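PDB 3R9T: EchA1_1 from Mycobacterium avium subsp. paratuberculosis, which probably catalyses the reversible hydration of trans-2-enoyl-CoA thioesters to (3S)-3-hydroxyacyl-CoA in fatty acid metabolism, as an enoyl-CoA hydratase of the crotonase family. Local coordinates for residues 17-22 with 56-61; 111-116 with 131-136. All coordinates share one frame; numbering follows the deposited sequence.

Contact 1. Residues 17-22 with 56-61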
ATOM      1  N   GLY B  17      -5.706  10.991 -32.689  1.00 38.59           N
ATOM      2  CA  GLY B  17      -6.437   9.745 -32.912  1.00 37.82           C
ATOM      3  C   GLY B  17      -7.513   9.560 -31.852  1.00 36.48           C
ATOM      4  O   GLY B  17      -8.355  10.441 -31.680  1.00 36.62           O
ATOM      5  N   ASN B  18      -7.462   8.445 -31.112  1.00 34.76           N
ATOM      6  CA  ASN B  18      -8.446   8.163 -30.046  1.00 33.15           C
ATOM      7  C   ASN B  18      -8.046   8.622 -28.636  1.00 31.69           C
ATOM      8  O   ASN B  18      -8.678   8.228 -27.645  1.00 31.72           O
ATOM      9  CB  ASN B  18      -8.825   6.677 -30.016  1.00 32.83           C
ATOM     10  CG  ASN B  18      -7.636   5.747 -29.739  1.00 32.21           C
ATOM     11  OD1 ASN B  18      -6.581   6.166 -29.256  1.00 30.64           O
ATOM     12  ND2 ASN B  18      -7.821   4.468 -30.045  1.00 32.38           N
ATOM     13  N   VAL B  19      -7.001   9.447 -28.562  1.00 30.59           N
ATOM     14  CA  VAL B  19      -6.530  10.018 -27.297  1.00 28.96           C
ATOM     15  C   VAL B  19      -6.853  11.490 -27.293  1.00 28.63           C
ATOM     16  O   VAL B  19      -6.564  12.200 -28.258  1.00 29.07           O
ATOM     17  CB  VAL B  19      -4.991   9.892 -27.118  1.00 28.52           C
ATOM     18  CG1 VAL B  19      -4.540  10.491 -25.771  1.00 27.90           C
ATOM     19  CG2 VAL B  19      -4.555   8.448 -27.226  1.00 27.16           C
ATOM     20  N   MET B  20      -7.463  11.958 -26.218  1.00 27.77           N
ATOM     21  CA  MET B  20      -7.595  13.380 -26.028  1.00 27.51           C
ATOM     22  C   MET B  20      -6.398  13.846 -25.248  1.00 26.19           C
ATOM     23  O   MET B  20      -6.111  13.315 -24.170  1.00 25.70           O
ATOM     24  CB  MET B  20      -8.854  13.721 -25.260  1.00 27.76           C
ATOM     25  CG  MET B  20      -8.982  15.194 -24.986  1.00 30.08           C
ATOM     26  SD  MET B  20     -10.361  15.576 -23.910  1.00 32.38           S
ATOM     27  CE  MET B  20     -11.700  15.566 -25.117  1.00 33.58           C
ATOM     28  N   VAL B  21      -5.722  14.852 -25.782  1.00 25.06           N
ATOM     29  CA  VAL B  21      -4.613  15.482 -25.092  1.00 24.83           C
ATOM     30  C   VAL B  21      -5.084  16.824 -24.539  1.00 24.74           C
ATOM     31  O   VAL B  21      -5.516  17.712 -25.294  1.00 25.40           O
ATOM     32  CB  VAL B  21      -3.412  15.688 -26.032  1.00 25.10           C
ATOM     33  CG1 VAL B  21      -2.282  16.435 -25.328  1.00 25.12           C
ATOM     34  CG2 VAL B  21      -2.929  14.354 -26.578  1.00 24.98           C
ATOM     35  N   ILE B  22      -4.999  16.956 -23.217  1.00 23.76           N
ATOM     36  CA  ILE B  22      -5.361  18.180 -22.506  1.00 23.11           C
ATOM     37  C   ILE B  22      -4.089  18.887 -22.051  1.00 23.46           C
ATOM     38  O   ILE B  22      -3.286  18.302 -21.323  1.00 22.06           O
ATOM     39  CB  ILE B  22      -6.201  17.855 -21.245  1.00 22.22           C
ATOM     40  CG1 ILE B  22      -7.459  17.088 -21.625  1.00 22.51           C
ATOM     41  CG2 ILE B  22      -6.581  19.127 -20.483  1.00 23.43           C
ATOM     42  CD1 ILE B  22      -8.354  16.717 -20.425  1.00 23.76           C
ATOM     43  N   ALA B  56      -8.735   7.293 -24.297  1.00 23.91           N
ATOM     44  CA  ALA B  56      -7.763   7.636 -23.256  1.00 22.75           C
ATOM     45  C   ALA B  56      -7.545   9.145 -23.239  1.00 21.98           C
ATOM     46  O   ALA B  56      -7.786   9.837 -24.228  1.00 23.27           O
ATOM     47  CB  ALA B  56      -6.432   6.925 -23.500  1.00 22.52           C
ATOM     48  N   VAL B  57      -7.081   9.639 -22.099  1.00 20.37           N
ATOM     49  CA  VAL B  57      -6.792  11.037 -21.914  1.00 20.78           C
ATOM     50  C   VAL B  57      -5.383  11.202 -21.406  1.00 20.53           C
ATOM     51  O   VAL B  57      -4.978  10.502 -20.472  1.00 18.84           O
ATOM     52  CB  VAL B  57      -7.747  11.622 -20.882  1.00 20.45           C
ATOM     53  CG1 VAL B  57      -7.371  13.065 -20.520  1.00 22.49           C
ATOM     54  CG2 VAL B  57      -9.174  11.532 -21.407  1.00 21.16           C
ATOM     55  N   VAL B  58      -4.650  12.130 -22.021  1.00 20.60           N
ATOM     56  CA  VAL B  58      -3.343  12.582 -21.537  1.00 19.76           C
ATOM     57  C   VAL B  58      -3.420  14.041 -21.101  1.00 20.52           C
ATOM     58  O   VAL B  58      -3.962  14.887 -21.834  1.00 22.45           O
ATOM     59  CB  VAL B  58      -2.253  12.442 -22.622  1.00 20.11           C
ATOM     60  CG1 VAL B  58      -0.932  13.070 -22.181  1.00 19.12           C
ATOM     61  CG2 VAL B  58      -2.034  10.978 -22.962  1.00 19.26           C
ATOM     62  N   LEU B  59      -2.881  14.312 -19.908  1.00 19.62           N
ATOM     63  CA  LEU B  59      -2.813  15.651 -19.323  1.00 19.92           C
ATOM     64  C   LEU B  59      -1.349  16.072 -19.294  1.00 20.20           C
ATOM     65  O   LEU B  59      -0.524  15.345 -18.767  1.00 19.43           O
ATOM     66  CB  LEU B  59      -3.378  15.662 -17.890  1.00 19.44           C
ATOM     67  CG  LEU B  59      -3.283  17.022 -17.177  1.00 19.59           C
ATOM     68  CD1 LEU B  59      -4.198  18.042 -17.870  1.00 19.67           C
ATOM     69  CD2 LEU B  59      -3.592  16.889 -15.673  1.00 20.97           C
ATOM     70  N   THR B  60      -1.027  17.241 -19.852  1.00 21.46           N
ATOM     71  CA  THR B  60       0.352  17.746 -19.861  1.00 21.93           C
ATOM     72  C   THR B  60       0.333  19.280 -19.707  1.00 22.90           C
ATOM     73  O   THR B  60      -0.742  19.900 -19.620  1.00 23.04           O
ATOM     74  CB  THR B  60       1.063  17.289 -21.164  1.00 22.79           C
ATOM     75  OG1 THR B  60       2.497  17.387 -21.045  1.00 23.13           O
ATOM     76  CG2 THR B  60       0.543  18.089 -22.381  1.00 23.79           C
ATOM     77  N   GLY B  61       1.519  19.876 -19.645  1.00 23.19           N
ATOM     78  CA  GLY B  61       1.661  21.310 -19.478  1.00 24.30           C
ATOM     79  C   GLY B  61       2.317  21.891 -20.711  1.00 25.41           C
ATOM     80  O   GLY B  61       3.176  21.254 -21.321  1.00 25.25           O
TER
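With chi1 at -58° and chi2 at 180°, Ile22 carries CG1 beside its own backbone N and extends CD1 back to Val57, while its CG2 branch points on to Leu59. The two strands are the parallel neighbours of a beta-alpha-beta unit of the crotonase fold, 19-24 and 56-61, with helix 35-50 in the connection. Ile22 therefore spans two residues of the other strand: CD1 lies 3.8 Å from CG1 of Val57, and CG2 lies 3.7 Å from CD1 of Leu59. Met20 shares this face but bends at its thioether end away from strand 56-61. The reverse face carries Val19, Val21, Ala56 and Val58. There Val19 CG1, on the side of its own carbonyl carbon, meets CG2 of Val58 at 3.8 Å. Helix 35-50 covers the face of Ile22, Ala44 on Met20 and Ile22 and Ala48 on Val57, and helix 192-204 covers the reverse face over Val19 and Ala56. The backbones are joined by alternating bonds in which Met20 and Ile22 use both N and O. Met20 N reaches Ala56 O at 2.9 Å, and Met20 O accepts Val58 N, also at 2.9 Å. Ile22 N to Val58 O is the shortest at 2.7 Å and nearly straight, 174° at the hydrogen. At the N-terminal end the pairing frays, Ala56 N to Asn18 O being weak at 3.5 Å. The backbone of Val21, turned the other way, bonds to Glu14 of strand 11-16, and those of Val57 and Leu59 to Ile105 of strand 104-108. At the C-terminal end Thr60 N donates to Ile22 O at 2.9 Å, whereas the buried hydroxyl OG1 of Thr60 gives its hydrogen bond to the carbonyl O of Ala107.

Contact 2. Residues 111-116 with 131-136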
ATOM      1  N   THR B 111       8.418  20.858 -13.957  1.00 26.61           N
ATOM      2  CA  THR B 111       8.096  21.027 -12.545  1.00 26.58           C
ATOM      3  C   THR B 111       6.685  20.555 -12.252  1.00 25.56           C
ATOM      4  O   THR B 111       5.759  20.917 -12.971  1.00 26.10           O
ATOM      5  CB  THR B 111       8.162  22.493 -12.116  1.00 27.61           C
ATOM      6  OG1 THR B 111       9.347  23.096 -12.641  1.00 30.18           O
ATOM      7  CG2 THR B 111       8.158  22.585 -10.599  1.00 26.47           C
ATOM      8  N   ALA B 112       6.538  19.762 -11.196  1.00 24.57           N
ATOM      9  CA  ALA B 112       5.245  19.225 -10.801  1.00 24.40           C
ATOM     10  C   ALA B 112       5.145  19.216  -9.286  1.00 24.56           C
ATOM     11  O   ALA B 112       5.081  18.162  -8.661  1.00 25.59           O
ATOM     12  CB  ALA B 112       5.060  17.824 -11.366  1.00 23.39           C
ATOM     13  N   LEU B 113       5.140  20.411  -8.713  1.00 25.56           N
ATOM     14  CA  LEU B 113       5.152  20.598  -7.265  1.00 25.26           C
ATOM     15  C   LEU B 113       3.760  20.945  -6.730  1.00 24.47           C
ATOM     16  O   LEU B 113       2.943  21.629  -7.395  1.00 25.53           O
ATOM     17  CB  LEU B 113       6.173  21.679  -6.878  1.00 26.32           C
ATOM     18  CG  LEU B 113       7.649  21.386  -7.202  1.00 27.14           C
ATOM     19  CD1 LEU B 113       8.536  22.586  -6.859  1.00 29.48           C
ATOM     20  CD2 LEU B 113       8.131  20.136  -6.487  1.00 26.58           C
ATOM     21  N   GLY B 114       3.505  20.461  -5.517  1.00 23.10           N
ATOM     22  CA  GLY B 114       2.268  20.732  -4.826  1.00 21.88           C
ATOM     23  C   GLY B 114       1.107  20.235  -5.671  1.00 21.63           C
ATOM     24  O   GLY B 114       0.990  19.039  -5.943  1.00 21.49           O
ATOM     25  N   GLY B 115       0.263  21.165  -6.108  1.00 21.23           N
ATOM     26  CA  GLY B 115      -0.825  20.872  -7.043  1.00 20.80           C
ATOM     27  C   GLY B 115      -0.422  19.995  -8.219  1.00 20.31           C
ATOM     28  O   GLY B 115      -1.180  19.117  -8.606  1.00 20.55           O
ATOM     29  N   GLY B 116       0.768  20.192  -8.785  1.00 20.38           N
ATOM     30  CA  GLY B 116       1.232  19.347  -9.887  1.00 19.60           C
ATOM     31  C   GLY B 116       1.391  17.885  -9.519  1.00 18.27           C
ATOM     32  O   GLY B 116       1.058  16.981 -10.286  1.00 17.10           O
ATOM     33  N   ARG B 131      13.803  15.515 -16.142  1.00 28.02           N
ATOM     34  CA  ARG B 131      14.007  16.771 -15.417  1.00 28.47           C
ATOM     35  C   ARG B 131      12.922  17.099 -14.387  1.00 27.68           C
ATOM     36  O   ARG B 131      13.092  18.006 -13.567  1.00 27.58           O
ATOM     37  CB  ARG B 131      14.087  17.929 -16.408  1.00 29.27           C
ATOM     38  CG  ARG B 131      15.293  17.910 -17.321  1.00 30.44           C
ATOM     39  CD  ARG B 131      15.116  18.943 -18.428  1.00 31.51           C
ATOM     40  NE  ARG B 131      13.988  18.617 -19.298  1.00 30.32           N
ATOM     41  CZ  ARG B 131      13.582  19.367 -20.316  1.00 33.59           C
ATOM     42  NH1 ARG B 131      14.218  20.500 -20.615  1.00 33.92           N
ATOM     43  NH2 ARG B 131      12.534  18.987 -21.042  1.00 34.16           N
ATOM     44  N   ALA B 132      11.802  16.387 -14.444  1.00 26.58           N
ATOM     45  CA  ALA B 132      10.659  16.707 -13.584  1.00 25.93           C
ATOM     46  C   ALA B 132      10.998  16.503 -12.128  1.00 25.64           C
ATOM     47  O   ALA B 132      11.740  15.597 -11.776  1.00 25.75           O
ATOM     48  CB  ALA B 132       9.443  15.864 -13.947  1.00 25.27           C
ATOM     49  N   GLN B 133      10.447  17.385 -11.306  1.00 25.94           N
ATOM     50  CA  GLN B 133      10.551  17.330  -9.864  1.00 26.62           C
ATOM     51  C   GLN B 133       9.141  17.277  -9.258  1.00 25.06           C
ATOM     52  O   GLN B 133       8.238  18.007  -9.680  1.00 25.54           O
ATOM     53  CB  GLN B 133      11.281  18.583  -9.388  1.00 28.33           C
ATOM     54  CG  GLN B 133      11.629  18.588  -7.929  1.00 31.59           C
ATOM     55  CD  GLN B 133      12.550  19.743  -7.552  1.00 34.83           C
ATOM     56  OE1 GLN B 133      12.140  20.902  -7.547  1.00 38.27           O
ATOM     57  NE2 GLN B 133      13.796  19.425  -7.218  1.00 37.17           N
ATOM     58  N   PHE B 134       8.964  16.406  -8.271  1.00 23.53           N
ATOM     59  CA  PHE B 134       7.694  16.234  -7.580  1.00 22.32           C
ATOM     60  C   PHE B 134       7.848  16.677  -6.139  1.00 22.03           C
ATOM     61  O   PHE B 134       8.967  16.890  -5.673  1.00 22.69           O
ATOM     62  CB  PHE B 134       7.261  14.778  -7.622  1.00 21.60           C
ATOM     63  CG  PHE B 134       6.994  14.285  -9.011  1.00 20.93           C
ATOM     64  CD1 PHE B 134       5.736  14.422  -9.575  1.00 21.83           C
ATOM     65  CD2 PHE B 134       8.004  13.739  -9.776  1.00 21.61           C
ATOM     66  CE1 PHE B 134       5.474  14.009 -10.875  1.00 21.98           C
ATOM     67  CE2 PHE B 134       7.742  13.302 -11.084  1.00 22.50           C
ATOM     68  CZ  PHE B 134       6.481  13.434 -11.628  1.00 22.77           C
ATOM     69  N   GLY B 135       6.726  16.829  -5.446  1.00 20.86           N
ATOM     70  CA  GLY B 135       6.766  17.165  -4.014  1.00 20.04           C
ATOM     71  C   GLY B 135       5.507  17.862  -3.558  1.00 19.80           C
ATOM     72  O   GLY B 135       4.670  18.265  -4.384  1.00 19.38           O
ATOM     73  N   LEU B 136       5.377  17.986  -2.238  1.00 19.50           N
ATOM     74  CA  LEU B 136       4.236  18.653  -1.590  1.00 19.77           C
ATOM     75  C   LEU B 136       4.764  19.689  -0.595  1.00 21.35           C
ATOM     76  O   LEU B 136       4.750  19.471   0.620  1.00 22.14           O
ATOM     77  CB  LEU B 136       3.310  17.659  -0.889  1.00 19.08           C
ATOM     78  CG  LEU B 136       2.666  16.598  -1.796  1.00 19.20           C
ATOM     79  CD1 LEU B 136       1.983  15.529  -0.926  1.00 19.63           C
ATOM     80  CD2 LEU B 136       1.713  17.242  -2.795  1.00 18.97           C
TER
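The Phe134 ring takes the methyl of Ala112 obliquely, with CB of Ala112 3.9 Å from CE1 of Phe134; Val108, Thr117 and Ile183 also touch this buried side chain. The other flat group, the Gln133 amide, stands at the end of an extended chain, where OE1 lies 4.0 Å from CD1 of Leu113. The second methyl of Leu113, CD2, presses on the backbone, 3.4 Å from Phe134 O, over the side-chain-less Gly135. Two bonds join the loosely paired parallel strands: Ala112 N to Gln133 O at 2.9 Å, and Gly114 N to Gly135 O at 2.7 Å, the latter donor tilted 32° from the carbonyl plane. Between them Ala112 O and Gly135 N stand too far apart to bond, and Thr117 OG1 bridges them by bonding to both. Gly114, at the N-cap of helix 115-122, turns the chain with positive phi, and CD2 of Leu136 packs against its carbonyl O at 3.7 Å. Gly115, the first residue of the helix, touches the bound benzoic acid; by its place in the glycine-rich stretch of the crotonase fold its backbone N-H is probably one of the two that form the oxyanion hole.

Overall arrangement
Contact 1 closes before contact 2 opens, and their centres stand 20 Å apart, with nearest atoms about 7 Å apart. Strand 104-108 ties them together: it flanks 56-61 in the large sheet, presents Val108 to Ala132 and Phe134, and runs on into 111-113. Contact 1 thus belongs to the main sheet, contact 2 to a smaller three-stranded one. Gly115 of contact 2 touches the bound benzoic acid and Gly114 is about 5 Å from it, whereas the side chain of Leu59 in contact 1 is about 13 Å from the benzoic acid. The pocket glutamates Glu118, on the helix that starts in contact 2, and Glu138, shortly after its second segment, probably correspond to the catalytic pair of crotonases.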